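Side-chain contacts in cleavage stimulation factor 77 (Encephalitozoon cuniculi, PDB 2UY1), which probably takes part in 3'-end processing of pre-messenger RNA, as a helical-repeat protein of the Suppressor of forked family to which mRNA binding is tentatively assigned: residues 295-299 with 300-304; 326-329 with 330-334; 374-377 with 378-382; 393-397 with 398-402; 411-415 with 416-420. One frame throughout, in Å; residues are numbered along the deposited sequence.

How the contacts relate
The contacts follow one another along the chain. None encloses or crosses another. Contact 1 makes the turn from helix 282-300 into helix 302-311. Contact 2 finishes helix 319-333, and its I328 and T333 pack on L297 and L302 of contact 1. Contact 3 ends helix 370-379, about 23 Å from contact 2 between centres. Contact 4 is the turn between helices 384-397 and 400-415, and contact 5 ends the latter helix. Contact 3 touches both: R374 forms a salt bridge with E394 of contact 4, and K382 probably hydrogen-bonds through its backbone to L420 of contact 5. Together they mark helix ends and turns in the C-terminal half of the helical array.

Contact 1 of 5, residues 295-299 with 300-304; sequences YVLKK and RGLEL
The guanidinium group of R300 carries the K299 side chain over one face. K299 CE stands 4.0 Å above the R300 guanidinium plane, offset toward its rim. The two side chains run side by side and point the same way. The other flat group is the ring of Y295, which has V296 CG2 at its edge, in plane, while its hydroxyl bonds to D257. K299 NZ is modelled 2.8 Å from R300 NH1. Both are donors, so this is not a hydrogen bond, and the close placement of two exposed charged ends is doubtful.

The backbone holds the turn. V296 O takes two N-H groups. R300 N lies 2.9 Å from V296 O. G301 N lies 3.3 Å from V296 O. G301 leaves the helix with phi 102° and is also the N-cap residue of helix 302-311.

Two apolar pairs flank the turn. L297 has CG anti to its own N (chi1 -177°), which carries its branch alongside L302. L297 CD1 then meets L302 CD1 at 3.7 Å. On the other flank V296 CG1 rests against L304 CB at 3.8 Å. The bonds to the shared carbonyl and the aliphatic pairs hold the turn. The two exposed positive ends of K299 and R300 probably add nothing to it.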
loop_
_atom_site.group_PDB
_atom_site.type_symbol
_atom_site.label_atom_id
_atom_site.label_comp_id
_atom_site.label_asym_id
_atom_site.label_seq_id
_atom_site.Cartn_x
_atom_site.Cartn_y
_atom_site.Cartn_z
ATOM N N TYR B 295 -6.671 24.636 17.882
ATOM C CA TYR B 295 -7.596 25.548 18.595
ATOM C C TYR B 295 -7.102 26.996 18.503
ATOM O O TYR B 295 -7.851 27.913 18.103
ATOM C CB TYR B 295 -7.781 25.126 20.076
ATOM C CG TYR B 295 -8.555 26.165 20.907
ATOM C CD1 TYR B 295 -9.929 26.013 21.159
ATOM C CD2 TYR B 295 -7.938 27.351 21.358
ATOM C CE1 TYR B 295 -10.644 26.988 21.915
ATOM C CE2 TYR B 295 -8.697 28.360 22.033
ATOM C CZ TYR B 295 -10.016 28.152 22.330
ATOM O OH TYR B 295 -10.740 29.122 23.052
ATOM N N VAL B 296 -5.842 27.196 18.865
ATOM C CA VAL B 296 -5.250 28.511 18.883
ATOM C C VAL B 296 -5.118 29.117 17.506
ATOM O O VAL B 296 -5.387 30.286 17.350
ATOM C CB VAL B 296 -3.927 28.558 19.678
ATOM C CG1 VAL B 296 -3.260 29.933 19.548
ATOM C CG2 VAL B 296 -4.183 28.259 21.124
ATOM N N LEU B 297 -4.709 28.335 16.487
ATOM C CA LEU B 297 -4.687 28.804 15.119
ATOM C C LEU B 297 -6.057 29.266 14.689
ATOM O O LEU B 297 -6.218 30.280 13.997
ATOM C CB LEU B 297 -4.246 27.645 14.171
ATOM C CG LEU B 297 -4.074 27.935 12.679
ATOM C CD1 LEU B 297 -3.100 29.092 12.370
ATOM C CD2 LEU B 297 -3.693 26.645 11.840
ATOM N N LYS B 298 -7.069 28.496 15.017
ATOM C CA LYS B 298 -8.416 28.871 14.621
ATOM C C LYS B 298 -8.954 30.118 15.340
ATOM O O LYS B 298 -9.647 30.937 14.727
ATOM C CB LYS B 298 -9.379 27.697 14.797
ATOM C CG LYS B 298 -9.059 26.483 13.871
ATOM C CD LYS B 298 -9.701 26.639 12.514
ATOM C CE LYS B 298 -9.202 25.575 11.512
ATOM N NZ LYS B 298 -7.745 25.297 11.627
ATOM N N LYS B 299 -8.689 30.219 16.641
ATOM C CA LYS B 299 -9.394 31.223 17.456
ATOM C C LYS B 299 -8.630 32.564 17.471
ATOM O O LYS B 299 -9.248 33.647 17.591
ATOM C CB LYS B 299 -9.786 30.664 18.832
ATOM C CG LYS B 299 -10.454 31.717 19.778
ATOM C CD LYS B 299 -11.531 31.161 20.767
ATOM C CE LYS B 299 -12.104 32.271 21.696
ATOM N NZ LYS B 299 -11.413 33.620 21.542
ATOM N N ARG B 300 -7.320 32.494 17.212
ATOM C CA ARG B 300 -6.369 33.579 17.466
ATOM C C ARG B 300 -5.449 33.909 16.295
ATOM O O ARG B 300 -4.926 35.025 16.204
ATOM C CB ARG B 300 -5.480 33.188 18.610
ATOM C CG ARG B 300 -6.192 32.850 19.899
ATOM C CD ARG B 300 -7.139 33.953 20.404
ATOM N NE ARG B 300 -7.600 33.656 21.773
ATOM C CZ ARG B 300 -8.555 34.335 22.409
ATOM N NH1 ARG B 300 -9.175 35.343 21.808
ATOM N NH2 ARG B 300 -8.897 34.011 23.644
ATOM N N GLY B 301 -5.192 32.928 15.439
ATOM C CA GLY B 301 -4.386 33.176 14.287
ATOM C C GLY B 301 -2.978 32.666 14.462
ATOM O O GLY B 301 -2.638 32.038 15.459
ATOM N N LEU B 302 -2.183 32.892 13.439
ATOM C CA LEU B 302 -0.892 32.255 13.334
ATOM C C LEU B 302 0.069 32.805 14.385
ATOM O O LEU B 302 0.693 32.024 15.115
ATOM C CB LEU B 302 -0.374 32.404 11.906
ATOM C CG LEU B 302 0.611 31.507 11.180
ATOM C CD1 LEU B 302 0.212 30.044 11.077
ATOM C CD2 LEU B 302 0.580 32.106 9.821
ATOM N N GLU B 303 0.186 34.128 14.532
ATOM C CA GLU B 303 1.170 34.578 15.524
ATOM C C GLU B 303 0.974 33.956 16.955
ATOM O O GLU B 303 1.930 33.613 17.549
ATOM C CB GLU B 303 1.416 36.099 15.481
ATOM C CG GLU B 303 2.117 36.583 14.157
ATOM C CD GLU B 303 3.670 36.702 14.206
ATOM O OE1 GLU B 303 4.394 35.688 14.413
ATOM O OE2 GLU B 303 4.189 37.843 13.964
ATOM N N LEU B 304 -0.248 33.723 17.441
ATOM C CA LEU B 304 -0.456 33.031 18.724
ATOM C C LEU B 304 -0.289 31.502 18.687
ATOM O O LEU B 304 0.167 30.888 19.690
ATOM C CB LEU B 304 -1.828 33.401 19.361
ATOM C CG LEU B 304 -1.876 34.679 20.244
ATOM C CD1 LEU B 304 -3.270 35.071 20.591
ATOM C CD2 LEU B 304 -1.066 34.487 21.504
#

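Contact 2 of 5, residues 326-329 with 330-334; sequences AFIE and YYATG
T333 holds OG1 between its own N and carbonyl carbon (chi1 74°), which turns the hydroxyl back to E329 O. E329 bends at chi2 (-78°), bringing its carboxylate near the same threonine. T333 OG1 donates to E329 O at 2.6 Å. T333 N also donates to E329 O, at 3.1 Å. The two donors come from opposite faces of the carbonyl plane. T333 OG1 also accepts from S335 N. A water joins the side-chain ends, 2.7 Å from E329 OE1, and donates to T333 OG1 as well. E329 OE1 has a further partner in the salt bridge to R306 of helix 302-311.

On another side of the helix, Y331 turns the edge of its ring to F327 O, with CD2 3.1 Å from that oxygen. The hydroxyl of Y331 bonds to the backbone of another chain. A threonine hydroxyl bonded to the carbonyl four residues back is common within helices. Glycine in positive phi, here G334, is a common C-terminal exit, and it closes helix 319-333.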
loop_
_atom_site.group_PDB
_atom_site.type_symbol
_atom_site.label_atom_id
_atom_site.label_comp_id
_atom_site.label_asym_id
_atom_site.label_seq_id
_atom_site.Cartn_x
_atom_site.Cartn_y
_atom_site.Cartn_z
ATOM N N ALA B 326 5.128 21.997 10.930
ATOM C CA ALA B 326 5.802 22.272 9.640
ATOM C C ALA B 326 4.768 22.324 8.497
ATOM O O ALA B 326 4.804 23.202 7.576
ATOM C CB ALA B 326 6.881 21.242 9.377
ATOM N N PHE B 327 3.809 21.406 8.582
ATOM C CA PHE B 327 2.733 21.359 7.607
ATOM C C PHE B 327 1.798 22.566 7.752
ATOM O O PHE B 327 1.315 23.072 6.804
ATOM C CB PHE B 327 1.873 20.129 7.776
ATOM C CG PHE B 327 2.489 18.808 7.329
ATOM C CD1 PHE B 327 3.606 18.723 6.495
ATOM C CD2 PHE B 327 1.817 17.619 7.680
ATOM C CE1 PHE B 327 4.089 17.482 6.065
ATOM C CE2 PHE B 327 2.309 16.353 7.256
ATOM C CZ PHE B 327 3.462 16.287 6.482
ATOM N N ILE B 328 1.409 22.949 8.950
ATOM C CA ILE B 328 0.645 24.206 9.025
ATOM C C ILE B 328 1.435 25.393 8.411
ATOM O O ILE B 328 0.831 26.255 7.812
ATOM C CB ILE B 328 0.366 24.622 10.458
ATOM C CG1 ILE B 328 -0.506 23.592 11.208
ATOM C CG2 ILE B 328 -0.182 26.044 10.464
ATOM C CD1 ILE B 328 -1.793 23.226 10.536
ATOM N N GLU B 329 2.741 25.443 8.618
ATOM C CA GLU B 329 3.468 26.629 8.277
ATOM C C GLU B 329 3.554 26.625 6.792
ATOM O O GLU B 329 3.337 27.633 6.184
ATOM C CB GLU B 329 4.860 26.720 8.910
ATOM C CG GLU B 329 4.842 27.086 10.376
ATOM C CD GLU B 329 4.612 28.607 10.657
ATOM O OE1 GLU B 329 4.590 29.464 9.744
ATOM O OE2 GLU B 329 4.480 28.935 11.853
ATOM N N TYR B 330 3.820 25.464 6.194
ATOM C CA TYR B 330 3.822 25.391 4.711
ATOM C C TYR B 330 2.466 25.790 4.052
ATOM O O TYR B 330 2.430 26.685 3.232
ATOM C CB TYR B 330 4.297 24.022 4.183
ATOM C CG TYR B 330 4.330 24.027 2.686
ATOM C CD1 TYR B 330 5.208 24.889 2.014
ATOM C CD2 TYR B 330 3.429 23.263 1.934
ATOM C CE1 TYR B 330 5.233 24.964 0.601
ATOM C CE2 TYR B 330 3.452 23.327 0.497
ATOM C CZ TYR B 330 4.353 24.196 -0.127
ATOM O OH TYR B 330 4.434 24.274 -1.513
ATOM N N TYR B 331 1.372 25.105 4.416
ATOM C CA TYR B 331 0.056 25.332 3.771
ATOM C C TYR B 331 -0.601 26.672 4.130
ATOM O O TYR B 331 -1.412 27.152 3.393
ATOM C CB TYR B 331 -0.879 24.126 4.035
ATOM C CG TYR B 331 -0.306 22.946 3.326
ATOM C CD1 TYR B 331 -0.422 22.843 1.958
ATOM C CD2 TYR B 331 0.456 21.993 4.002
ATOM C CE1 TYR B 331 0.190 21.812 1.271
ATOM C CE2 TYR B 331 1.077 20.947 3.318
ATOM C CZ TYR B 331 0.923 20.865 1.948
ATOM O OH TYR B 331 1.539 19.852 1.209
ATOM N N ALA B 332 -0.202 27.274 5.244
ATOM C CA ALA B 332 -0.806 28.538 5.681
ATOM C C ALA B 332 -0.051 29.714 5.037
ATOM O O ALA B 332 -0.652 30.645 4.552
ATOM C CB ALA B 332 -0.814 28.645 7.214
ATOM N N THR B 333 1.267 29.603 4.959
ATOM C CA THR B 333 2.113 30.718 4.535
ATOM C C THR B 333 2.772 30.497 3.163
ATOM O O THR B 333 3.043 31.455 2.461
ATOM C CB THR B 333 3.172 31.007 5.601
ATOM O OG1 THR B 333 4.164 29.979 5.542
ATOM C CG2 THR B 333 2.531 31.035 6.965
ATOM N N GLY B 334 2.991 29.250 2.750
ATOM C CA GLY B 334 3.824 28.990 1.548
ATOM C C GLY B 334 5.350 29.082 1.688
ATOM O O GLY B 334 6.107 28.861 0.708
HETATM O O HOH W 1 5.940 30.100 7.483
#

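Contact 3 of 5, residues 374-377 with 378-382; sequences RALF and KRLEK
At the C-terminal end of helix 370-379, K382 folds back over the F377 ring and binds F377 O of the last turn and L380 O just beyond the helix. K382 crosses F377 at about a right angle. Its CD makes a CH-pi contact 3.5 Å from the F377 ring centroid, offset toward the rim. K382 NZ adds a cation-pi contact over the face, 4.5 Å from the F377 centroid and 14° off the ring normal. Bends at chi3 (-108°) and chi4 keep the amine above the ring and within reach of the backbone carbonyls. K382 NZ donates to F377 O and to L380 O, each at 2.7 Å. One ammonium group thus serves two carbonyls where the main-chain bonds of L380 N are weak.

L376 makes other side-chain contacts: its CG meets L380 CD1 at 3.6 Å. L376 CD1 lies over one face of the R379 guanidinium, 3.3 Å from R379 NH1.

The F377 ring meets W387 of helix 384-397 edge-to-face and also touches F361 of helix 354-367. L376 packs on F360 and L364 of that helix. Helix 370-379 thus packs on the helices before and after it in the chain, and F377 reaches L406 of helix 400-415.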
loop_
_atom_site.group_PDB
_atom_site.type_symbol
_atom_site.label_atom_id
_atom_site.label_comp_id
_atom_site.label_asym_id
_atom_site.label_seq_id
_atom_site.Cartn_x
_atom_site.Cartn_y
_atom_site.Cartn_z
ATOM N N ARG B 374 17.524 16.347 -1.783
ATOM C CA ARG B 374 18.668 15.501 -2.130
ATOM C C ARG B 374 19.766 15.511 -1.065
ATOM O O ARG B 374 20.289 14.451 -0.704
ATOM C CB ARG B 374 19.272 15.890 -3.473
ATOM C CG ARG B 374 18.450 15.542 -4.685
ATOM C CD ARG B 374 19.120 16.252 -5.866
ATOM N NE ARG B 374 18.530 15.957 -7.173
ATOM C CZ ARG B 374 18.493 14.761 -7.749
ATOM N NH1 ARG B 374 18.974 13.688 -7.138
ATOM N NH2 ARG B 374 17.958 14.624 -8.951
ATOM N N ALA B 375 20.076 16.697 -0.555
ATOM C CA ALA B 375 21.011 16.843 0.580
ATOM C C ALA B 375 20.569 16.130 1.845
ATOM O O ALA B 375 21.405 15.575 2.578
ATOM C CB ALA B 375 21.236 18.319 0.880
ATOM N N LEU B 376 19.264 16.166 2.134
ATOM C CA LEU B 376 18.748 15.469 3.313
ATOM C C LEU B 376 18.871 13.923 3.151
ATOM O O LEU B 376 19.355 13.226 4.083
ATOM C CB LEU B 376 17.314 15.911 3.650
ATOM C CG LEU B 376 16.650 15.199 4.830
ATOM C CD1 LEU B 376 17.320 15.634 6.212
ATOM C CD2 LEU B 376 15.116 15.364 4.829
ATOM N N PHE B 377 18.410 13.408 2.003
ATOM C CA PHE B 377 18.528 11.987 1.649
ATOM C C PHE B 377 19.953 11.456 1.851
ATOM O O PHE B 377 20.102 10.370 2.408
ATOM C CB PHE B 377 18.083 11.797 0.199
ATOM C CG PHE B 377 17.941 10.356 -0.247
ATOM C CD1 PHE B 377 16.776 9.613 0.024
ATOM C CD2 PHE B 377 18.962 9.753 -1.010
ATOM C CE1 PHE B 377 16.650 8.268 -0.432
ATOM C CE2 PHE B 377 18.833 8.452 -1.480
ATOM C CZ PHE B 377 17.670 7.708 -1.196
ATOM N N LYS B 378 20.978 12.220 1.409
ATOM C CA LYS B 378 22.411 11.884 1.563
ATOM C C LYS B 378 22.876 11.701 3.009
ATOM O O LYS B 378 23.593 10.762 3.289
ATOM C CB LYS B 378 23.326 12.867 0.834
ATOM C CG LYS B 378 23.277 12.773 -0.690
ATOM C CD LYS B 378 23.899 14.013 -1.320
ATOM C CE LYS B 378 23.883 13.971 -2.819
ATOM N NZ LYS B 378 23.737 15.424 -3.342
ATOM N N ARG B 379 22.364 12.525 3.911
ATOM C CA ARG B 379 22.620 12.484 5.363
ATOM C C ARG B 379 21.832 11.478 6.216
ATOM O O ARG B 379 22.205 11.233 7.386
ATOM C CB ARG B 379 22.190 13.806 5.958
ATOM C CG ARG B 379 22.800 15.030 5.381
ATOM C CD ARG B 379 22.075 16.201 6.044
ATOM N NE ARG B 379 21.631 15.756 7.332
ATOM C CZ ARG B 379 20.602 16.226 8.045
ATOM N NH1 ARG B 379 19.851 17.207 7.603
ATOM N NH2 ARG B 379 20.356 15.690 9.246
ATOM N N LEU B 380 20.695 11.004 5.718
ATOM C CA LEU B 380 19.834 10.173 6.552
ATOM C C LEU B 380 19.920 8.681 6.231
ATOM O O LEU B 380 20.370 8.303 5.137
ATOM C CB LEU B 380 18.364 10.584 6.390
ATOM C CG LEU B 380 17.766 11.945 6.730
ATOM C CD1 LEU B 380 16.357 11.906 6.171
ATOM C CD2 LEU B 380 17.787 12.250 8.243
ATOM N N GLU B 381 19.466 7.862 7.201
ATOM C CA GLU B 381 19.140 6.481 7.000
ATOM C C GLU B 381 17.739 6.443 6.379
ATOM O O GLU B 381 16.991 7.395 6.532
ATOM C CB GLU B 381 19.122 5.757 8.335
ATOM C CG GLU B 381 20.257 6.158 9.234
ATOM C CD GLU B 381 20.418 5.212 10.377
ATOM O OE1 GLU B 381 21.230 4.269 10.247
ATOM O OE2 GLU B 381 19.732 5.389 11.393
ATOM N N LYS B 382 17.416 5.373 5.681
ATOM C CA LYS B 382 16.288 5.357 4.753
ATOM C C LYS B 382 15.439 4.117 4.867
ATOM O O LYS B 382 15.936 2.999 5.100
ATOM C CB LYS B 382 16.840 5.521 3.329
ATOM C CG LYS B 382 17.748 6.746 3.262
ATOM C CD LYS B 382 18.409 6.936 2.019
ATOM C CE LYS B 382 19.803 6.652 2.096
ATOM N NZ LYS B 382 20.617 7.767 2.503
#

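Contact 4 of 5, residues 393-397 with 398-402; sequences YEFMV and GSMEL
E394 and L402 cross at about a right angle, with the leucine branch across the carboxylate end. L402 CD2 approaches E394 CD to 3.5 Å. E394 bends at chi2 (55°), which turns its carboxylate toward the turn that follows its helix. E394 OE2 then accepts from S399 N at 2.7 Å. The bond is nearly straight at the hydrogen, 166°. It reaches OE2 on the anti side, 35° out of the carboxylate plane.

S399 is the N-cap of helix 400-415. Its OG accepts from L402 N at 3.2 Å. A water donates to E394 OE2 at 2.7 Å and also pairs with S399 OG, so it ties the carboxylate to the capping hydroxyl.

On the other side of the turn, F395 and M400 lie side by side and point the same way. M400 SD is 4.5 Å from the F395 ring centroid, obliquely placed. This is a Met-aromatic contact. F395 also meets F403 edge-to-face.

E394 is buried, yet both its oxygens have partners: OE2 takes S399 N and the water, and OE1 forms a salt bridge with R374 of helix 370-379. One acidic side chain thus links the end of its own helix to the start of the next and to a third helix. The arginine and the nearby start of helix 400-415 would probably favour the ionised carboxylate.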
loop_
_atom_site.group_PDB
_atom_site.type_symbol
_atom_site.label_atom_id
_atom_site.label_comp_id
_atom_site.label_asym_id
_atom_site.label_seq_id
_atom_site.Cartn_x
_atom_site.Cartn_y
_atom_site.Cartn_z
ATOM N N TYR B 393 11.640 9.414 -8.566
ATOM C CA TYR B 393 12.004 10.855 -8.906
ATOM C C TYR B 393 13.206 11.076 -9.870
ATOM O O TYR B 393 13.097 11.800 -10.863
ATOM C CB TYR B 393 12.242 11.608 -7.613
ATOM C CG TYR B 393 12.374 13.123 -7.801
ATOM C CD1 TYR B 393 11.256 13.943 -7.716
ATOM C CD2 TYR B 393 13.589 13.698 -8.079
ATOM C CE1 TYR B 393 11.371 15.331 -7.826
ATOM C CE2 TYR B 393 13.721 15.100 -8.219
ATOM C CZ TYR B 393 12.616 15.880 -8.090
ATOM O OH TYR B 393 12.703 17.237 -8.238
ATOM N N GLU B 394 14.371 10.565 -9.510
ATOM C CA GLU B 394 15.549 10.475 -10.440
ATOM C C GLU B 394 15.296 9.934 -11.851
ATOM O O GLU B 394 15.691 10.578 -12.863
ATOM C CB GLU B 394 16.676 9.663 -9.747
ATOM C CG GLU B 394 18.069 9.872 -10.360
ATOM C CD GLU B 394 18.430 11.348 -10.389
ATOM O OE1 GLU B 394 18.079 12.024 -9.440
ATOM O OE2 GLU B 394 19.068 11.811 -11.339
ATOM N N PHE B 395 14.646 8.746 -11.958
ATOM C CA PHE B 395 14.170 8.269 -13.233
ATOM C C PHE B 395 13.274 9.245 -14.027
ATOM O O PHE B 395 13.380 9.356 -15.248
ATOM C CB PHE B 395 13.472 6.902 -13.084
ATOM C CG PHE B 395 13.268 6.160 -14.406
ATOM C CD1 PHE B 395 14.224 5.274 -14.877
ATOM C CD2 PHE B 395 12.113 6.351 -15.178
ATOM C CE1 PHE B 395 14.018 4.555 -16.066
ATOM C CE2 PHE B 395 11.920 5.659 -16.349
ATOM C CZ PHE B 395 12.859 4.769 -16.831
ATOM N N MET B 396 12.341 9.894 -13.357
ATOM C CA MET B 396 11.425 10.807 -14.060
ATOM C C MET B 396 12.086 12.132 -14.508
ATOM O O MET B 396 12.012 12.527 -15.691
ATOM C CB MET B 396 10.151 11.034 -13.233
ATOM C CG MET B 396 9.244 9.794 -13.255
ATOM S SD MET B 396 7.786 9.990 -12.258
ATOM C CE MET B 396 6.854 11.296 -13.111
ATOM N N VAL B 397 12.754 12.803 -13.592
ATOM C CA VAL B 397 13.316 14.098 -13.925
ATOM C C VAL B 397 14.816 14.303 -13.669
ATOM O O VAL B 397 15.314 15.446 -13.752
ATOM C CB VAL B 397 12.471 15.286 -13.262
ATOM C CG1 VAL B 397 11.051 15.294 -13.825
ATOM C CG2 VAL B 397 12.514 15.191 -11.742
ATOM N N GLY B 398 15.540 13.210 -13.465
ATOM C CA GLY B 398 16.926 13.260 -13.161
ATOM C C GLY B 398 17.746 12.744 -14.330
ATOM O O GLY B 398 17.427 13.037 -15.417
ATOM N N SER B 399 18.784 11.960 -14.050
ATOM C CA SER B 399 19.591 11.240 -15.045
ATOM C C SER B 399 19.557 9.713 -14.843
ATOM O O SER B 399 19.337 9.213 -13.764
ATOM C CB SER B 399 21.049 11.750 -15.111
ATOM O OG SER B 399 21.789 11.492 -13.943
ATOM N N MET B 400 19.796 8.991 -15.937
ATOM C CA MET B 400 19.964 7.583 -15.854
ATOM C C MET B 400 21.205 7.214 -15.109
ATOM O O MET B 400 21.183 6.248 -14.367
ATOM C CB MET B 400 19.880 6.957 -17.234
ATOM C CG MET B 400 18.442 6.989 -17.722
ATOM S SD MET B 400 17.380 5.939 -16.645
ATOM C CE MET B 400 18.074 4.331 -17.181
ATOM N N GLU B 401 22.273 8.002 -15.255
ATOM C CA GLU B 401 23.525 7.735 -14.524
ATOM C C GLU B 401 23.301 7.750 -13.017
ATOM O O GLU B 401 23.642 6.788 -12.299
ATOM C CB GLU B 401 24.638 8.739 -14.894
ATOM C CG GLU B 401 25.482 8.295 -16.021
ATOM C CD GLU B 401 26.756 9.129 -16.139
ATOM O OE1 GLU B 401 27.047 10.026 -15.279
ATOM O OE2 GLU B 401 27.507 8.830 -17.088
ATOM N N LEU B 402 22.702 8.815 -12.518
ATOM C CA LEU B 402 22.400 8.827 -11.090
ATOM C C LEU B 402 21.363 7.757 -10.646
ATOM O O LEU B 402 21.508 7.151 -9.568
ATOM C CB LEU B 402 21.995 10.226 -10.601
ATOM C CG LEU B 402 21.719 10.420 -9.070
ATOM C CD1 LEU B 402 22.877 9.940 -8.061
ATOM C CD2 LEU B 402 21.466 11.896 -8.772
HETATM O O HOH W 2 21.058 13.439 -12.146
#

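Contact 5 of 5, residues 411-415 with 416-420; sequences MDAIK and ADAIL
Beyond helix 400-415 the chain leaves helical angles at D417, with positive phi (52°), as A418 N bonds to A413 O at 2.8 Å and D417 N to I414 O at 3.0 Å.

The side chains close over this turn. A413 CB faces A418 CB at 4.4 Å. The two backbone bonds form a Schellman motif, and A413 with A418 makes its usual apolar contact. I419 follows and turns back on the helix. Its CG1 lies 4.0 Å from A413 CB. Its CD1 meets I414 CG1 at 3.8 Å, the two isoleucines lying side by side and pointing the same way. I419 chi1 (-63°) points CG1 back at A413, and the extended chi2 (-156°) takes CD1 on to I414.

A413 and I419 also pack on W387 of helix 384-397. Outside the two segments, K415 NZ has a salt-bridge partner in an acidic side chain of another protein chain.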
loop_
_atom_site.group_PDB
_atom_site.type_symbol
_atom_site.label_atom_id
_atom_site.label_comp_id
_atom_site.label_asym_id
_atom_site.label_seq_id
_atom_site.Cartn_x
_atom_site.Cartn_y
_atom_site.Cartn_z
ATOM N N MET B 411 20.322 -1.712 -3.506
ATOM C CA MET B 411 20.653 -3.176 -3.430
ATOM C C MET B 411 21.744 -3.485 -2.424
ATOM O O MET B 411 21.658 -4.537 -1.729
ATOM C CB MET B 411 21.019 -3.780 -4.798
ATOM C CG MET B 411 19.974 -3.561 -5.896
ATOM S SD MET B 411 18.378 -4.297 -5.462
ATOM C CE MET B 411 17.475 -2.885 -4.831
ATOM N N ASP B 412 22.747 -2.596 -2.341
ATOM C CA ASP B 412 23.779 -2.613 -1.300
ATOM C C ASP B 412 23.218 -2.527 0.122
ATOM O O ASP B 412 23.681 -3.248 1.014
ATOM C CB ASP B 412 24.806 -1.491 -1.490
ATOM C CG ASP B 412 25.652 -1.695 -2.753
ATOM O OD1 ASP B 412 25.675 -2.848 -3.243
ATOM O OD2 ASP B 412 26.222 -0.698 -3.284
ATOM N N ALA B 413 22.262 -1.636 0.325
ATOM C CA ALA B 413 21.641 -1.415 1.616
ATOM C C ALA B 413 20.796 -2.605 2.077
ATOM O O ALA B 413 20.793 -2.900 3.262
ATOM C CB ALA B 413 20.791 -0.110 1.582
ATOM N N ILE B 414 19.989 -3.195 1.171
ATOM C CA ILE B 414 19.243 -4.437 1.461
ATOM C C ILE B 414 20.268 -5.523 1.924
ATOM O O ILE B 414 20.098 -6.173 2.988
ATOM C CB ILE B 414 18.459 -4.941 0.226
ATOM C CG1 ILE B 414 17.377 -3.932 -0.227
ATOM C CG2 ILE B 414 17.887 -6.350 0.441
ATOM C CD1 ILE B 414 16.765 -4.283 -1.564
ATOM N N LYS B 415 21.330 -5.675 1.139
ATOM C CA LYS B 415 22.382 -6.673 1.409
ATOM C C LYS B 415 23.028 -6.482 2.794
ATOM O O LYS B 415 23.187 -7.463 3.539
ATOM C CB LYS B 415 23.435 -6.653 0.303
ATOM C CG LYS B 415 24.389 -7.828 0.282
ATOM C CD LYS B 415 25.485 -7.646 -0.774
ATOM C CE LYS B 415 26.782 -8.328 -0.339
ATOM N NZ LYS B 415 26.632 -9.862 -0.422
ATOM N N ALA B 416 23.357 -5.236 3.137
ATOM C CA ALA B 416 23.954 -4.873 4.445
ATOM C C ALA B 416 22.945 -4.865 5.597
ATOM O O ALA B 416 23.303 -4.558 6.732
ATOM C CB ALA B 416 24.676 -3.504 4.379
ATOM N N ASP B 417 21.695 -5.188 5.294
ATOM C CA ASP B 417 20.586 -5.104 6.253
ATOM C C ASP B 417 20.515 -3.716 6.909
ATOM O O ASP B 417 20.169 -3.575 8.083
ATOM C CB ASP B 417 20.587 -6.309 7.215
ATOM C CG ASP B 417 19.369 -6.343 8.159
ATOM O OD1 ASP B 417 18.215 -6.014 7.760
ATOM O OD2 ASP B 417 19.576 -6.725 9.327
ATOM N N ALA B 418 20.803 -2.686 6.097
ATOM C CA ALA B 418 20.825 -1.283 6.490
ATOM C C ALA B 418 19.547 -0.492 6.222
ATOM O O ALA B 418 19.522 0.719 6.441
ATOM C CB ALA B 418 22.000 -0.574 5.762
ATOM N N ILE B 419 18.501 -1.101 5.682
ATOM C CA ILE B 419 17.288 -0.290 5.437
ATOM C C ILE B 419 16.504 -0.155 6.737
ATOM O O ILE B 419 16.289 -1.117 7.452
ATOM C CB ILE B 419 16.401 -0.874 4.341
ATOM C CG1 ILE B 419 17.157 -0.878 2.981
ATOM C CG2 ILE B 419 14.982 -0.228 4.350
ATOM C CD1 ILE B 419 16.310 -0.876 1.749
ATOM N N LEU B 420 16.067 1.047 7.060
ATOM C CA LEU B 420 15.275 1.189 8.277
ATOM C C LEU B 420 13.973 0.398 8.120
ATOM O O LEU B 420 13.401 0.315 7.017
ATOM C CB LEU B 420 15.004 2.638 8.600
ATOM C CG LEU B 420 16.194 3.522 8.885
ATOM C CD1 LEU B 420 15.623 4.954 8.865
ATOM C CD2 LEU B 420 16.809 3.113 10.231
#